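PDB 3LHF: serine Recombinase from Sulfolobus solfataricus, which probably binds DNA and catalyses strand exchange in transposon movement, the present chain being the resolvase-type part of a longer protein. Local coordinates for residues K3-A8 with Y33-T38; Y7-S12 with Y70-V75; R56-N61 with H89-V94; R65-Y70 with V94-E99. The protein carries 1 engineered substitution. All blocks are in the same frame, centred on the assembly; numbering follows the deposited sequence.

Interaction 1. Residues K3-A8 with Y33-T38; sequences KVILYA and YDQVIT
I37 O is gripped twice by the neighbouring strand: A8 N donates to it over 2.8 Å, and the CA-H of Y7 adds a softer contact, with Y7 CA at 3.2 Å from I37 O. The same residue donates as well: I37 N gives an almost straight bond (172°) to L6 O at 2.8 Å. L6 N in turn reaches Q35 O over 3.2 Å, which fixes the parallel register I5–Q35 to A8–T38. On the face that carries I5, Y7 and I37, the I37 CG2 branch lies anti to the backbone N and is thereby brought against the Y7 ring, CG2 being 3.8 Å from Y7 CD2. The phenol end of Y7 is held elsewhere, by D39. On the opposite face the L6 CD1 methyl sits over the Y33 ring in a CH-pi contact, 3.6 Å from its centroid. A chi1 of 47°, with CG between the backbone N and the carbonyl carbon, folds the Y33 ring back over L6. Helix 16-29 connects these adjacent parallel strands in a beta-alpha-beta unit. The chemistry is that of a sheet fixed by straight backbone bonds, while carbon contacts on both faces join it to helices 16-29 and 49-58.

Interaction 2. Residues Y7-S12 with Y70-V75; sequences YARVSS and YPDRLV
One arginine sets an amino group over the guanidinium of another: R9 NH2 stands above the centre of the R73 group, 3.4 Å from R73 CZ, with the two planes 36° apart. The pairing rests on reciprocal bonds, since each arginine gives its NE to the backbone carbonyl of the other. R9 NE reaches R73 O over 3.0 Å, nearly straight at 166° and on a lone pair in the carbonyl plane. R73 NE bonds to R9 O at 3.2 Å, its donor tilted from that carbonyl plane. Bends at chi2 and chi3 turn the R73 chain so that its NE faces this oxygen. R9 NH2 also bonds to D72 O, 3.1 Å away, coming from above the carbonyl plane. D72 joins the charges together, with OD1 2.8 Å from R73 NH1 and in a long salt bridge to R9 NH2; E104 adds a second acid for R73. Alongside, L74 CD2 rests over one face of the Y7 ring, 4.0 Å from CD1. The sequence YARVSS matches the signature of serine recombinases, and a buried, acid-linked arginine pair here is consistent with the active-site region of that family. The pair lies where the end of strand 3-10 meets the short helix 71-74, with Q22 of helix 16-29 bonded to R9 O and F79 of helix 79-88 packed on L74.

Interaction 3. Residues R56-N61 with H89-V94; sequences RMILNN and HGCEIV
The H89 imidazole lies with one face against the backbone of the turn I58 to N61 and one edge toward N61. With CG anti to its carbonyl carbon (chi1 -69°), the H89 ring is carried across the turn. L59 CA stands over that face in a CH-pi contact, 4.0 Å from the ring centroid. At the edge, H89 ND1 makes a weak bond of 3.3 Å to N61 OD1; the two side chains cross at about a right angle, with amide and ring planes 40° apart. Beside the ring, a water lies within bonding distance of both I58 O and H89 O. Farther in, I58 CD1 touches C91 SG at 3.6 Å. Were H89 replaced by an alanine, N61 OD1 would probably lose this donor, L59 CA its cover, and H89 of the second subunit its NE2 partner. The contact thus ties the end of helix 49-58 to the approach of strand 92-95, with I58 and C91 packed between C86 of helix 79-88 and V63 and V66 of strand 63-68, and H89 at the dimer interface.

Interaction 4. Residues R65-Y70 with V94-E99; sequences RVVVAY and VVINQE
Strands 65-68 and 94-95 run parallel, with V94 N on V66 O (2.9 Å), V68 N on V94 O (3.0 Å) and I96 N on V68 O (3.0 Å), all close to straight, before the pairing fades into a weak bond from N97 N to A69 O. V67 and V94 stand side by side on one face, CG1 to CG1 at 4.1 Å, and V68 CG2 meets V95 CG2 at 4.0 Å on the other. R65 crosses V94 at a slant, its CD 3.7 Å from V94 CG2. The two strands are neighbours in a four-stranded parallel sheet of order 2-1-3-4, and the chain between them, running through the short helix 71-74 and helix 79-88, makes a beta-alpha-beta crossover, as expected of the resolvase-type catalytic domain. Past the strand ends, I96 has CG1 between the backbone N and the carbonyl carbon (chi1 58°), which sets CG1 against A69 CA at 3.4 Å. The Y70 ring approaches N97 obliquely, its CE1 3.4 Å from N97 CB, while Y70 CB faces the backbone oxygen of E99. Without the ring, as with a serine at Y70, a gap is likely to open beside N97 CB, leaving that side chain freer to turn. Helix 16-29 supplies Y25 and L26 against I96, and P71 packs on V95.

Overall arrangement
All four contacts reach one parallel sheet; interactions 1 and 4, partly buried, pair strand with strand on either side of its middle, joined where I5 and Y7 of strand 3-10 bond to strand 63-68. Interaction 2 starts from the end of strand 3-10 and is the deepest, its centre about 4 Å from the centre of the chain. Its chemistry is buried charge and arginine-to-carbonyl bonding, whereas interactions 1 and 4 rely on backbone bonds and carbon packing. The centre of interaction 3 lies about 16 Å from that of the chain, yet it mostly joins buried residues, at the subunit interface, with a water and a weak imidazole bond. It shares V94 with interaction 4, whose V66 packs on I58.

Interaction 1. Residues K3-A8 with Y33-T38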
loop_
_atom_site.group_PDB
_atom_site.type_symbol
_atom_site.label_atom_id
_atom_site.label_comp_id
_atom_site.label_asym_id
_atom_site.label_seq_id
_atom_site.Cartn_x
_atom_site.Cartn_y
_atom_site.Cartn_z
ATOM N N LYS D 3 -4.834 8.232 -23.267
ATOM C CA LYS D 3 -3.394 8.335 -23.071
ATOM C C LYS D 3 -2.769 7.058 -22.503
ATOM O O LYS D 3 -3.259 6.486 -21.556
ATOM C CB LYS D 3 -3.091 9.501 -22.135
ATOM C CG LYS D 3 -2.777 10.795 -22.806
ATOM C CD LYS D 3 -3.766 11.891 -22.465
ATOM C CE LYS D 3 -3.322 12.754 -21.291
ATOM N NZ LYS D 3 -2.398 13.857 -21.626
ATOM N N VAL D 4 -1.671 6.647 -23.113
ATOM C CA VAL D 4 -0.874 5.518 -22.699
ATOM C C VAL D 4 0.393 6.028 -22.058
ATOM O O VAL D 4 1.160 6.701 -22.674
ATOM C CB VAL D 4 -0.471 4.707 -23.916
ATOM C CG1 VAL D 4 0.244 3.450 -23.515
ATOM C CG2 VAL D 4 -1.668 4.414 -24.765
ATOM N N ILE D 5 0.604 5.694 -20.803
ATOM C CA ILE D 5 1.711 6.240 -20.070
ATOM C C ILE D 5 2.797 5.236 -19.765
ATOM O O ILE D 5 2.546 4.148 -19.310
ATOM C CB ILE D 5 1.248 6.845 -18.764
ATOM C CG1 ILE D 5 -0.060 7.604 -18.966
ATOM C CG2 ILE D 5 2.315 7.711 -18.178
ATOM C CD1 ILE D 5 0.072 8.879 -19.689
ATOM N N LEU D 6 4.019 5.652 -20.013
ATOM C CA LEU D 6 5.167 4.928 -19.601
ATOM C C LEU D 6 5.603 5.495 -18.255
ATOM O O LEU D 6 5.999 6.627 -18.176
ATOM C CB LEU D 6 6.260 5.124 -20.636
ATOM C CG LEU D 6 6.085 4.614 -22.064
ATOM C CD1 LEU D 6 7.330 4.790 -22.831
ATOM C CD2 LEU D 6 5.701 3.197 -22.097
ATOM N N TYR D 7 5.504 4.705 -17.198
ATOM C CA TYR D 7 5.905 5.143 -15.872
ATOM C C TYR D 7 7.111 4.414 -15.362
ATOM O O TYR D 7 7.125 3.220 -15.290
ATOM C CB TYR D 7 4.791 4.995 -14.839
ATOM C CG TYR D 7 5.268 5.382 -13.466
ATOM C CD1 TYR D 7 5.928 4.480 -12.665
ATOM C CD2 TYR D 7 5.108 6.663 -12.990
ATOM C CE1 TYR D 7 6.380 4.819 -11.450
ATOM C CE2 TYR D 7 5.560 7.008 -11.767
ATOM C CZ TYR D 7 6.194 6.076 -10.996
ATOM O OH TYR D 7 6.657 6.403 -9.767
ATOM N N ALA D 8 8.124 5.157 -14.992
ATOM C CA ALA D 8 9.375 4.577 -14.598
ATOM C C ALA D 8 9.912 5.184 -13.325
ATOM O O ALA D 8 9.734 6.342 -13.086
ATOM C CB ALA D 8 10.352 4.718 -15.695
ATOM N N TYR D 33 3.286 5.308 -27.449
ATOM C CA TYR D 33 3.017 5.928 -26.155
ATOM C C TYR D 33 2.851 7.448 -26.257
ATOM O O TYR D 33 3.485 8.098 -27.046
ATOM C CB TYR D 33 4.106 5.576 -25.138
ATOM C CG TYR D 33 5.494 5.743 -25.670
ATOM C CD1 TYR D 33 6.034 4.824 -26.530
ATOM C CD2 TYR D 33 6.254 6.826 -25.332
ATOM C CE1 TYR D 33 7.269 4.974 -27.020
ATOM C CE2 TYR D 33 7.492 6.983 -25.825
ATOM C CZ TYR D 33 7.997 6.052 -26.670
ATOM O OH TYR D 33 9.242 6.197 -27.175
ATOM N N ASP D 34 1.918 7.983 -25.506
ATOM C CA ASP D 34 1.778 9.403 -25.310
ATOM C C ASP D 34 2.768 10.192 -24.455
ATOM O O ASP D 34 3.168 11.248 -24.822
ATOM C CB ASP D 34 0.365 9.685 -24.850
ATOM C CG ASP D 34 -0.639 9.134 -25.783
ATOM O OD1 ASP D 34 -0.404 9.214 -26.980
ATOM O OD2 ASP D 34 -1.649 8.612 -25.327
ATOM N N GLN D 35 3.093 9.710 -23.277
ATOM C CA GLN D 35 3.799 10.504 -22.307
ATOM C C GLN D 35 4.768 9.664 -21.520
ATOM O O GLN D 35 4.561 8.487 -21.369
ATOM C CB GLN D 35 2.791 11.148 -21.375
ATOM C CG GLN D 35 2.529 12.590 -21.660
ATOM C CD GLN D 35 1.293 13.125 -20.981
ATOM O OE1 GLN D 35 1.219 13.174 -19.768
ATOM N NE2 GLN D 35 0.322 13.538 -21.767
ATOM N N VAL D 36 5.832 10.268 -21.016
ATOM C CA VAL D 36 6.770 9.541 -20.175
ATOM C C VAL D 36 6.892 10.147 -18.781
ATOM O O VAL D 36 7.229 11.295 -18.639
ATOM C CB VAL D 36 8.148 9.435 -20.835
ATOM C CG1 VAL D 36 8.977 8.443 -20.153
ATOM C CG2 VAL D 36 8.008 9.056 -22.238
ATOM N N ILE D 37 6.606 9.360 -17.759
ATOM C CA ILE D 37 6.714 9.824 -16.381
ATOM C C ILE D 37 7.684 8.996 -15.558
ATOM O O ILE D 37 7.604 7.806 -15.543
ATOM C CB ILE D 37 5.362 9.833 -15.656
ATOM C CG1 ILE D 37 4.391 10.766 -16.340
ATOM C CG2 ILE D 37 5.539 10.247 -14.230
ATOM C CD1 ILE D 37 3.057 10.825 -15.692
ATOM N N THR D 38 8.587 9.664 -14.879
ATOM C CA THR D 38 9.603 9.015 -14.106
ATOM C C THR D 38 9.698 9.609 -12.714
ATOM O O THR D 38 9.363 10.743 -12.494
ATOM C CB THR D 38 10.948 9.132 -14.772
ATOM O OG1 THR D 38 11.505 10.401 -14.484
ATOM C CG2 THR D 38 10.818 9.004 -16.223
#

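Interaction 2. Residues Y7-S12 with Y70-V75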
loop_
_atom_site.group_PDB
_atom_site.type_symbol
_atom_site.label_atom_id
_atom_site.label_comp_id
_atom_site.label_asym_id
_atom_site.label_seq_id
_atom_site.Cartn_x
_atom_site.Cartn_y
_atom_site.Cartn_z
ATOM N N TYR D 7 5.504 4.705 -17.198
ATOM C CA TYR D 7 5.905 5.143 -15.872
ATOM C C TYR D 7 7.111 4.414 -15.362
ATOM O O TYR D 7 7.125 3.220 -15.290
ATOM C CB TYR D 7 4.791 4.995 -14.839
ATOM C CG TYR D 7 5.268 5.382 -13.466
ATOM C CD1 TYR D 7 5.928 4.480 -12.665
ATOM C CD2 TYR D 7 5.108 6.663 -12.990
ATOM C CE1 TYR D 7 6.380 4.819 -11.450
ATOM C CE2 TYR D 7 5.560 7.008 -11.767
ATOM C CZ TYR D 7 6.194 6.076 -10.996
ATOM O OH TYR D 7 6.657 6.403 -9.767
ATOM N N ALA D 8 8.124 5.157 -14.992
ATOM C CA ALA D 8 9.375 4.577 -14.598
ATOM C C ALA D 8 9.912 5.184 -13.325
ATOM O O ALA D 8 9.734 6.342 -13.086
ATOM C CB ALA D 8 10.352 4.718 -15.695
ATOM N N ARG D 9 10.547 4.366 -12.507
ATOM C CA ARG D 9 11.133 4.798 -11.267
ATOM C C ARG D 9 12.367 3.994 -10.932
ATOM O O ARG D 9 12.451 2.840 -11.249
ATOM C CB ARG D 9 10.118 4.640 -10.151
ATOM C CG ARG D 9 10.554 5.195 -8.863
ATOM C CD ARG D 9 9.755 4.629 -7.748
ATOM N NE ARG D 9 9.626 3.185 -7.840
ATOM C CZ ARG D 9 10.450 2.305 -7.289
ATOM N NH1 ARG D 9 11.489 2.691 -6.600
ATOM N NH2 ARG D 9 10.226 1.028 -7.445
ATOM N N VAL D 10 13.323 4.622 -10.285
ATOM C CA VAL D 10 14.412 3.926 -9.658
ATOM C C VAL D 10 14.569 4.524 -8.302
ATOM O O VAL D 10 14.189 5.642 -8.074
ATOM C CB VAL D 10 15.737 4.037 -10.395
ATOM C CG1 VAL D 10 15.630 3.535 -11.786
ATOM C CG2 VAL D 10 16.262 5.417 -10.348
ATOM N N SER D 11 15.094 3.725 -7.392
ATOM C CA SER D 11 15.214 4.100 -5.997
ATOM C C SER D 11 16.139 5.234 -5.650
ATOM O O SER D 11 15.825 6.024 -4.809
ATOM C CB SER D 11 15.537 2.888 -5.160
ATOM O OG SER D 11 14.338 2.315 -4.732
ATOM N N SER D 12 17.281 5.295 -6.303
ATOM C CA SER D 12 18.362 6.149 -5.874
ATOM C C SER D 12 18.975 6.954 -7.007
ATOM O O SER D 12 18.835 6.621 -8.153
ATOM C CB SER D 12 19.421 5.296 -5.179
ATOM O OG SER D 12 20.707 5.827 -5.320
ATOM N N TYR D 70 8.216 -3.401 -14.150
ATOM C CA TYR D 70 7.869 -4.345 -13.115
ATOM C C TYR D 70 6.728 -3.733 -12.327
ATOM O O TYR D 70 6.565 -2.541 -12.313
ATOM C CB TYR D 70 9.033 -4.582 -12.164
ATOM C CG TYR D 70 10.356 -4.917 -12.781
ATOM C CD1 TYR D 70 10.594 -6.140 -13.358
ATOM C CD2 TYR D 70 11.380 -4.023 -12.745
ATOM C CE1 TYR D 70 11.799 -6.439 -13.898
ATOM C CE2 TYR D 70 12.575 -4.317 -13.272
ATOM C CZ TYR D 70 12.786 -5.520 -13.849
ATOM O OH TYR D 70 14.006 -5.778 -14.382
ATOM N N PRO D 71 5.961 -4.542 -11.628
ATOM C CA PRO D 71 4.904 -4.009 -10.782
ATOM C C PRO D 71 5.525 -3.217 -9.649
ATOM O O PRO D 71 4.911 -2.377 -9.048
ATOM C CB PRO D 71 4.220 -5.253 -10.282
ATOM C CG PRO D 71 4.460 -6.206 -11.297
ATOM C CD PRO D 71 5.818 -5.984 -11.783
ATOM N N ASP D 72 6.794 -3.491 -9.439
ATOM C CA ASP D 72 7.625 -2.947 -8.399
ATOM C C ASP D 72 7.659 -1.455 -8.582
ATOM O O ASP D 72 7.657 -0.688 -7.655
ATOM C CB ASP D 72 9.032 -3.469 -8.677
ATOM C CG ASP D 72 9.879 -3.597 -7.459
ATOM O OD1 ASP D 72 10.223 -2.604 -6.846
ATOM O OD2 ASP D 72 10.268 -4.707 -7.143
ATOM N N ARG D 73 7.720 -1.060 -9.827
ATOM C CA ARG D 73 7.943 0.300 -10.118
ATOM C C ARG D 73 6.805 1.096 -9.547
ATOM O O ARG D 73 7.033 2.135 -8.998
ATOM C CB ARG D 73 8.024 0.490 -11.619
ATOM C CG ARG D 73 9.398 0.354 -12.208
ATOM C CD ARG D 73 10.171 -0.672 -11.526
ATOM N NE ARG D 73 11.342 -0.130 -10.885
ATOM C CZ ARG D 73 11.907 -0.654 -9.816
ATOM N NH1 ARG D 73 11.420 -1.738 -9.281
ATOM N NH2 ARG D 73 12.966 -0.093 -9.291
ATOM N N LEU D 74 5.569 0.634 -9.680
ATOM C CA LEU D 74 4.494 1.406 -9.096
ATOM C C LEU D 74 4.403 1.462 -7.582
ATOM O O LEU D 74 4.424 2.532 -7.031
ATOM C CB LEU D 74 3.169 0.902 -9.626
ATOM C CG LEU D 74 2.822 1.326 -11.029
ATOM C CD1 LEU D 74 1.579 0.643 -11.450
ATOM C CD2 LEU D 74 2.680 2.806 -11.111
ATOM N N VAL D 75 4.265 0.324 -6.921
ATOM C CA VAL D 75 4.251 0.285 -5.463
ATOM C C VAL D 75 4.743 -1.028 -4.898
ATOM O O VAL D 75 4.677 -2.040 -5.558
ATOM C CB VAL D 75 2.852 0.475 -4.926
ATOM C CG1 VAL D 75 2.535 1.922 -4.761
ATOM C CG2 VAL D 75 1.861 -0.211 -5.805
#

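Interaction 3. Residues R56-N61 with H89-V94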
loop_
_atom_site.group_PDB
_atom_site.type_symbol
_atom_site.label_atom_id
_atom_site.label_comp_id
_atom_site.label_asym_id
_atom_site.label_seq_id
_atom_site.Cartn_x
_atom_site.Cartn_y
_atom_site.Cartn_z
ATOM N N ARG D 56 -3.213 11.033 -10.345
ATOM C CA ARG D 56 -4.140 12.121 -10.438
ATOM C C ARG D 56 -4.771 12.111 -11.809
ATOM O O ARG D 56 -5.957 12.270 -11.945
ATOM C CB ARG D 56 -3.419 13.441 -10.181
ATOM C CG ARG D 56 -3.879 14.188 -8.980
ATOM C CD ARG D 56 -2.751 14.825 -8.236
ATOM N NE ARG D 56 -2.950 14.723 -6.806
ATOM C CZ ARG D 56 -2.142 15.209 -5.878
ATOM N NH1 ARG D 56 -1.061 15.861 -6.202
ATOM N NH2 ARG D 56 -2.423 15.037 -4.616
ATOM N N MET D 57 -3.977 11.863 -12.828
ATOM C CA MET D 57 -4.499 11.781 -14.167
ATOM C C MET D 57 -5.507 10.650 -14.306
ATOM O O MET D 57 -6.531 10.808 -14.933
ATOM C CB MET D 57 -3.368 11.603 -15.167
ATOM C CG MET D 57 -2.582 12.845 -15.461
ATOM S SD MET D 57 -1.195 12.651 -16.563
ATOM C CE MET D 57 -1.979 12.586 -18.118
ATOM N N ILE D 58 -5.228 9.501 -13.718
ATOM C CA ILE D 58 -6.098 8.361 -13.882
ATOM C C ILE D 58 -7.464 8.665 -13.302
ATOM O O ILE D 58 -8.470 8.253 -13.819
ATOM C CB ILE D 58 -5.519 7.094 -13.294
ATOM C CG1 ILE D 58 -4.228 6.743 -14.011
ATOM C CG2 ILE D 58 -6.497 5.967 -13.432
ATOM C CD1 ILE D 58 -3.990 5.285 -14.180
ATOM N N LEU D 59 -7.476 9.427 -12.233
ATOM C CA LEU D 59 -8.707 9.791 -11.586
ATOM C C LEU D 59 -9.495 10.765 -12.434
ATOM O O LEU D 59 -10.640 11.035 -12.155
ATOM C CB LEU D 59 -8.435 10.373 -10.214
ATOM C CG LEU D 59 -7.866 9.425 -9.176
ATOM C CD1 LEU D 59 -6.865 10.122 -8.349
ATOM C CD2 LEU D 59 -8.947 8.866 -8.325
ATOM N N ASN D 60 -8.861 11.304 -13.465
ATOM C CA ASN D 60 -9.489 12.283 -14.339
ATOM C C ASN D 60 -9.906 11.780 -15.702
ATOM O O ASN D 60 -10.209 12.554 -16.571
ATOM C CB ASN D 60 -8.613 13.495 -14.518
ATOM C CG ASN D 60 -9.409 14.730 -14.784
ATOM O OD1 ASN D 60 -10.116 15.218 -13.928
ATOM N ND2 ASN D 60 -9.302 15.237 -15.976
ATOM N N ASN D 61 -9.888 10.478 -15.881
ATOM C CA ASN D 61 -10.212 9.851 -17.143
ATOM C C ASN D 61 -9.400 10.284 -18.344
ATOM O O ASN D 61 -9.948 10.521 -19.403
ATOM C CB ASN D 61 -11.702 9.925 -17.411
ATOM C CG ASN D 61 -12.499 9.200 -16.368
ATOM O OD1 ASN D 61 -12.654 7.996 -16.411
ATOM N ND2 ASN D 61 -12.985 9.933 -15.408
ATOM N N HIS D 89 -11.624 3.613 -13.984
ATOM C CA HIS D 89 -11.336 4.708 -14.881
ATOM C C HIS D 89 -10.821 4.380 -16.260
ATOM O O HIS D 89 -10.104 5.152 -16.835
ATOM C CB HIS D 89 -10.416 5.686 -14.211
ATOM C CG HIS D 89 -11.059 6.428 -13.099
ATOM N ND1 HIS D 89 -11.671 7.641 -13.277
ATOM C CD2 HIS D 89 -11.198 6.124 -11.796
ATOM C CE1 HIS D 89 -12.143 8.062 -12.125
ATOM N NE2 HIS D 89 -11.868 7.159 -11.210
ATOM N N GLY D 90 -11.168 3.221 -16.774
ATOM C CA GLY D 90 -10.884 2.896 -18.144
ATOM C C GLY D 90 -9.430 2.708 -18.457
ATOM O O GLY D 90 -9.058 2.725 -19.594
ATOM N N CYS D 91 -8.611 2.534 -17.436
ATOM C CA CYS D 91 -7.183 2.386 -17.610
ATOM C C CYS D 91 -6.704 0.991 -17.289
ATOM O O CYS D 91 -7.287 0.284 -16.513
ATOM C CB CYS D 91 -6.421 3.366 -16.753
ATOM S SG CYS D 91 -4.692 3.290 -17.053
ATOM N N GLU D 92 -5.604 0.623 -17.906
ATOM C CA GLU D 92 -5.070 -0.706 -17.823
ATOM C C GLU D 92 -3.624 -0.643 -17.371
ATOM O O GLU D 92 -2.873 0.222 -17.785
ATOM C CB GLU D 92 -5.232 -1.370 -19.182
ATOM C CG GLU D 92 -4.216 -2.363 -19.599
ATOM C CD GLU D 92 -4.241 -2.585 -21.083
ATOM O OE1 GLU D 92 -4.848 -1.784 -21.786
ATOM O OE2 GLU D 92 -3.647 -3.547 -21.553
ATOM N N ILE D 93 -3.237 -1.552 -16.494
ATOM C CA ILE D 93 -1.859 -1.599 -16.090
ATOM C C ILE D 93 -1.181 -2.749 -16.754
ATOM O O ILE D 93 -1.463 -3.884 -16.479
ATOM C CB ILE D 93 -1.708 -1.760 -14.595
ATOM C CG1 ILE D 93 -2.529 -0.719 -13.878
ATOM C CG2 ILE D 93 -0.280 -1.620 -14.210
ATOM C CD1 ILE D 93 -2.185 -0.566 -12.481
ATOM N N VAL D 94 -0.276 -2.415 -17.642
ATOM C CA VAL D 94 0.511 -3.376 -18.357
ATOM C C VAL D 94 1.884 -3.430 -17.711
ATOM O O VAL D 94 2.497 -2.425 -17.457
ATOM C CB VAL D 94 0.578 -2.994 -19.818
ATOM C CG1 VAL D 94 1.506 -3.829 -20.543
ATOM C CG2 VAL D 94 -0.749 -3.105 -20.404
HETATM O O HOH W 1 -8.449 7.104 -16.426
#

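Interaction 4. Residues R65-Y70 with V94-E99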
loop_
_atom_site.group_PDB
_atom_site.type_symbol
_atom_site.label_atom_id
_atom_site.label_comp_id
_atom_site.label_asym_id
_atom_site.label_seq_id
_atom_site.Cartn_x
_atom_site.Cartn_y
_atom_site.Cartn_z
ATOM N N ARG D 65 -4.041 3.505 -20.763
ATOM C CA ARG D 65 -3.137 2.502 -20.247
ATOM C C ARG D 65 -1.922 3.090 -19.536
ATOM O O ARG D 65 -1.461 4.158 -19.880
ATOM C CB ARG D 65 -2.721 1.602 -21.395
ATOM C CG ARG D 65 -1.543 0.776 -21.168
ATOM C CD ARG D 65 -1.273 0.019 -22.395
ATOM N NE ARG D 65 -2.165 0.413 -23.461
ATOM C CZ ARG D 65 -2.249 -0.199 -24.625
ATOM N NH1 ARG D 65 -1.499 -1.243 -24.877
ATOM N NH2 ARG D 65 -3.092 0.226 -25.536
ATOM N N VAL D 66 -1.419 2.380 -18.539
ATOM C CA VAL D 66 -0.138 2.673 -17.943
ATOM C C VAL D 66 0.741 1.478 -18.119
ATOM O O VAL D 66 0.336 0.392 -17.850
ATOM C CB VAL D 66 -0.215 2.906 -16.460
ATOM C CG1 VAL D 66 1.122 3.305 -15.937
ATOM C CG2 VAL D 66 -1.254 3.918 -16.126
ATOM N N VAL D 67 1.958 1.697 -18.554
ATOM C CA VAL D 67 2.907 0.628 -18.702
ATOM C C VAL D 67 4.161 0.793 -17.844
ATOM O O VAL D 67 4.814 1.802 -17.903
ATOM C CB VAL D 67 3.313 0.545 -20.128
ATOM C CG1 VAL D 67 4.097 -0.665 -20.373
ATOM C CG2 VAL D 67 2.111 0.629 -20.998
ATOM N N VAL D 68 4.487 -0.223 -17.065
ATOM C CA VAL D 68 5.688 -0.242 -16.246
ATOM C C VAL D 68 6.494 -1.502 -16.456
ATOM O O VAL D 68 5.974 -2.489 -16.876
ATOM C CB VAL D 68 5.364 -0.157 -14.799
ATOM C CG1 VAL D 68 4.690 1.114 -14.519
ATOM C CG2 VAL D 68 4.528 -1.337 -14.388
ATOM N N ALA D 69 7.787 -1.423 -16.231
ATOM C CA ALA D 69 8.691 -2.553 -16.380
ATOM C C ALA D 69 8.509 -3.723 -15.398
ATOM O O ALA D 69 8.664 -4.855 -15.763
ATOM C CB ALA D 69 10.107 -2.086 -16.396
ATOM N N TYR D 70 8.216 -3.401 -14.150
ATOM C CA TYR D 70 7.869 -4.345 -13.115
ATOM C C TYR D 70 6.728 -3.733 -12.327
ATOM O O TYR D 70 6.565 -2.541 -12.313
ATOM C CB TYR D 70 9.033 -4.582 -12.164
ATOM C CG TYR D 70 10.356 -4.917 -12.781
ATOM C CD1 TYR D 70 10.594 -6.140 -13.358
ATOM C CD2 TYR D 70 11.380 -4.023 -12.745
ATOM C CE1 TYR D 70 11.799 -6.439 -13.898
ATOM C CE2 TYR D 70 12.575 -4.317 -13.272
ATOM C CZ TYR D 70 12.786 -5.520 -13.849
ATOM O OH TYR D 70 14.006 -5.778 -14.382
ATOM N N VAL D 94 -0.276 -2.415 -17.642
ATOM C CA VAL D 94 0.511 -3.376 -18.357
ATOM C C VAL D 94 1.884 -3.430 -17.711
ATOM O O VAL D 94 2.497 -2.425 -17.457
ATOM C CB VAL D 94 0.578 -2.994 -19.818
ATOM C CG1 VAL D 94 1.506 -3.829 -20.543
ATOM C CG2 VAL D 94 -0.749 -3.105 -20.404
ATOM N N VAL D 95 2.322 -4.636 -17.408
ATOM C CA VAL D 95 3.566 -4.880 -16.710
ATOM C C VAL D 95 4.464 -5.734 -17.579
ATOM O O VAL D 95 4.162 -6.856 -17.831
ATOM C CB VAL D 95 3.310 -5.639 -15.403
ATOM C CG1 VAL D 95 4.591 -6.035 -14.772
ATOM C CG2 VAL D 95 2.508 -4.833 -14.461
ATOM N N ILE D 96 5.577 -5.204 -18.040
ATOM C CA ILE D 96 6.356 -5.934 -19.006
ATOM C C ILE D 96 7.261 -7.015 -18.433
ATOM O O ILE D 96 7.662 -7.879 -19.137
ATOM C CB ILE D 96 7.071 -5.030 -20.047
ATOM C CG1 ILE D 96 7.983 -4.018 -19.409
ATOM C CG2 ILE D 96 6.074 -4.275 -20.926
ATOM C CD1 ILE D 96 8.264 -2.882 -20.327
ATOM N N ASN D 97 7.545 -6.986 -17.149
ATOM C CA ASN D 97 8.272 -8.068 -16.521
ATOM C C ASN D 97 7.608 -8.438 -15.238
ATOM O O ASN D 97 7.624 -7.688 -14.301
ATOM C CB ASN D 97 9.722 -7.714 -16.272
ATOM C CG ASN D 97 10.484 -7.522 -17.529
ATOM O OD1 ASN D 97 10.222 -8.142 -18.526
ATOM N ND2 ASN D 97 11.423 -6.632 -17.494
ATOM N N GLN D 98 7.007 -9.606 -15.214
ATOM C CA GLN D 98 6.198 -10.014 -14.099
ATOM C C GLN D 98 6.992 -10.633 -12.954
ATOM O O GLN D 98 6.875 -11.804 -12.690
ATOM C CB GLN D 98 5.148 -10.975 -14.611
ATOM C CG GLN D 98 3.869 -10.950 -13.875
ATOM C CD GLN D 98 2.940 -9.894 -14.353
ATOM O OE1 GLN D 98 2.579 -9.846 -15.515
ATOM N NE2 GLN D 98 2.532 -9.040 -13.450
ATOM N N GLU D 99 7.775 -9.816 -12.268
ATOM C CA GLU D 99 8.701 -10.260 -11.236
ATOM C C GLU D 99 9.073 -9.179 -10.217
ATOM O O GLU D 99 8.861 -8.008 -10.438
ATOM C CB GLU D 99 9.967 -10.778 -11.895
ATOM C CG GLU D 99 11.145 -10.909 -10.997
ATOM C CD GLU D 99 12.386 -11.255 -11.749
ATOM O OE1 GLU D 99 12.570 -10.704 -12.826
ATOM O OE2 GLU D 99 13.173 -12.066 -11.263
#